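Long-range contact in shikimate dehydrogenase (NADP(+)) (Peptoclostridium difficile, PDB 5DZS), which probably catalyses the reversible NADPH-linked reduction of 3-dehydroshikimate to shikimate, a step in the biosynthesis of chorismate and the aromatic amino acids: residues 76-81 with 96-101. Sequence-based numbering, arbitrary orientation. Where two conformers were deposited one is given.
Sequences SPEAKR and YGYNTD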
loop_
_atom_site.group_PDB
_atom_site.type_symbol
_atom_site.label_atom_id
_atom_site.label_comp_id
_atom_site.label_asym_id
_atom_site.label_seq_id
_atom_site.Cartn_x
_atom_site.Cartn_y
_atom_site.Cartn_z
ATOM N N SER B 76 -0.800 -10.265 2.895
ATOM C CA SER B 76 -1.713 -9.140 3.099
ATOM C C SER B 76 -3.136 -9.670 3.319
ATOM O O SER B 76 -3.523 -10.689 2.768
ATOM C CB SER B 76 -1.560 -8.207 1.900
ATOM O OG SER B 76 -2.304 -7.021 2.061
ATOM N N PRO B 77 -3.958 -9.002 4.145
ATOM C CA PRO B 77 -5.275 -9.511 4.473
ATOM C C PRO B 77 -6.193 -9.815 3.306
ATOM O O PRO B 77 -6.913 -10.787 3.363
ATOM C CB PRO B 77 -5.855 -8.423 5.379
ATOM C CG PRO B 77 -4.673 -7.775 6.014
ATOM C CD PRO B 77 -3.606 -7.813 4.948
ATOM N N GLU B 78 -6.161 -9.010 2.244
ATOM C CA GLU B 78 -7.015 -9.300 1.098
ATOM C C GLU B 78 -6.606 -10.613 0.412
ATOM O O GLU B 78 -7.437 -11.322 -0.160
ATOM C CB GLU B 78 -7.043 -8.136 0.081
ATOM C CG GLU B 78 -5.931 -8.106 -0.965
ATOM C CD GLU B 78 -4.571 -7.781 -0.409
ATOM O OE1 GLU B 78 -4.484 -7.372 0.784
ATOM O OE2 GLU B 78 -3.560 -7.875 -1.188
ATOM N N ALA B 79 -5.314 -10.928 0.406
ATOM C CA ALA B 79 -4.848 -12.178 -0.185
ATOM C C ALA B 79 -5.237 -13.384 0.676
ATOM O O ALA B 79 -5.560 -14.464 0.159
ATOM C CB ALA B 79 -3.340 -12.129 -0.413
ATOM N N LYS B 80 -5.130 -13.233 1.990
ATOM C CA LYS B 80 -5.565 -14.302 2.892
ATOM C C LYS B 80 -7.033 -14.598 2.667
ATOM O O LYS B 80 -7.427 -15.759 2.557
ATOM C CB LYS B 80 -5.353 -13.935 4.356
ATOM C CG LYS B 80 -3.907 -13.923 4.776
ATOM C CD LYS B 80 -3.746 -13.793 6.280
ATOM C CE LYS B 80 -2.271 -13.782 6.621
ATOM N NZ LYS B 80 -1.917 -13.640 8.046
ATOM N N ARG B 81 -7.834 -13.543 2.581
ATOM C CA ARG B 81 -9.286 -13.677 2.398
ATOM C C ARG B 81 -9.636 -14.446 1.145
ATOM O O ARG B 81 -10.429 -15.430 1.206
ATOM C CB ARG B 81 -9.935 -12.299 2.320
ATOM C CG ARG B 81 -11.437 -12.328 2.071
ATOM C CD ARG B 81 -12.045 -10.957 2.294
ATOM N NE ARG B 81 -13.497 -11.024 2.344
ATOM C CZ ARG B 81 -14.325 -10.314 1.586
ATOM N NH1 ARG B 81 -13.863 -9.384 0.748
ATOM N NH2 ARG B 81 -15.633 -10.485 1.736
ATOM N N TYR B 96 6.554 -10.671 0.982
ATOM C CA TYR B 96 5.199 -10.211 1.274
ATOM C C TYR B 96 4.320 -10.520 0.092
ATOM O O TYR B 96 4.665 -10.176 -1.057
ATOM C CB TYR B 96 5.180 -8.698 1.501
ATOM C CG TYR B 96 5.912 -8.234 2.747
ATOM C CD1 TYR B 96 7.299 -8.217 2.810
ATOM C CD2 TYR B 96 5.210 -7.768 3.831
ATOM C CE1 TYR B 96 7.945 -7.810 3.958
ATOM C CE2 TYR B 96 5.857 -7.331 4.956
ATOM C CZ TYR B 96 7.214 -7.371 5.020
ATOM O OH TYR B 96 7.893 -6.916 6.153
ATOM N N GLY B 97 3.200 -11.155 0.344
ATOM C CA GLY B 97 2.237 -11.515 -0.687
ATOM C C GLY B 97 0.984 -10.657 -0.684
ATOM O O GLY B 97 0.395 -10.411 0.388
ATOM N N TYR B 98 0.543 -10.272 -1.884
ATOM C CA TYR B 98 -0.637 -9.451 -2.099
ATOM C C TYR B 98 -1.467 -10.040 -3.219
ATOM O O TYR B 98 -0.989 -10.897 -3.978
ATOM C CB TYR B 98 -0.238 -8.014 -2.509
ATOM C CG TYR B 98 0.709 -7.325 -1.572
ATOM C CD1 TYR B 98 2.082 -7.560 -1.619
ATOM C CD2 TYR B 98 0.253 -6.430 -0.632
ATOM C CE1 TYR B 98 2.937 -6.950 -0.745
ATOM C CE2 TYR B 98 1.133 -5.769 0.213
ATOM C CZ TYR B 98 2.492 -6.039 0.133
ATOM O OH TYR B 98 3.378 -5.397 0.996
ATOM N N ASN B 99 -2.700 -9.581 -3.343
ATOM C CA ASN B 99 -3.548 -10.024 -4.435
ATOM C C ASN B 99 -4.259 -8.855 -5.039
ATOM O O ASN B 99 -5.129 -8.239 -4.396
ATOM C CB ASN B 99 -4.529 -11.073 -3.968
ATOM C CG ASN B 99 -5.294 -11.676 -5.129
ATOM O OD1 ASN B 99 -5.830 -10.933 -5.968
ATOM N ND2 ASN B 99 -5.352 -12.986 -5.190
ATOM N N THR B 100 -3.920 -8.533 -6.274
ATOM C CA THR B 100 -4.602 -7.463 -6.938
ATOM C C THR B 100 -5.815 -7.959 -7.771
ATOM O O THR B 100 -6.417 -7.130 -8.489
ATOM C CB THR B 100 -3.679 -6.830 -7.894
ATOM O OG1 THR B 100 -3.388 -7.825 -8.903
ATOM C CG2 THR B 100 -2.392 -6.307 -7.191
ATOM N N ASP B 101 -6.197 -9.250 -7.701
ATOM C CA ASP B 101 -7.342 -9.754 -8.523
ATOM C C ASP B 101 -8.701 -9.099 -8.221
ATOM O O ASP B 101 -9.475 -8.802 -9.161
ATOM C CB ASP B 101 -7.492 -11.299 -8.456
ATOM C CG ASP B 101 -6.550 -12.035 -9.406
ATOM O OD1 ASP B 101 -6.015 -11.407 -10.334
ATOM O OD2 ASP B 101 -6.371 -13.270 -9.239
#
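Ser76 and Gly97 join the two backbones through a nearly straight hydrogen bond, Ser76 N to Gly97 O at 2.8 Å, just where the chain leaves the short strand 74-75 and turns into a helix whose segment 77-81 runs at 64° to strand 96-98. Beyond that bond the helix has begun, and the backbone N-H of Asn99 is met instead by the Glu78 side chain. Its CG sits between the backbone N and the carbonyl carbon (chi1 86°), and a bend at chi2 brings the carboxylate back towards the strand, where OE2 accepts from Asn99 N at 2.9 Å. That N-H arrives on the anti side of OE2, somewhat out of the carboxylate plane. The other oxygen, OE1, accepts a hydrogen bond from Ser76 OG on its syn side at 2.6 Å, and the two bonds together restrain the rotation of the carboxylate. OE2 also lies at the edge of the Tyr98 ring, close to its plane, while Ser76 CB approaches Tyr98 CD2 obliquely at 3.6 Å. In the mixed sheet of the shikimate dehydrogenase substrate-binding domain, strand 74-75 is outermost within this chain and pairs parallel to strand 94-98. Tyr96 of the second subunit packs on Ser76, Pro77 and Glu78, placing this region at the dimer contact. Further along, Ala79 CB rests against Asn99 CB at 3.9 Å. Asn99 donates through ND2 to Ala84 O, and the chain leads on into helix 101-111 and Asp101, which is predicted to bind shikimate and forms a salt bridge with Lys65, the predicted proton acceptor.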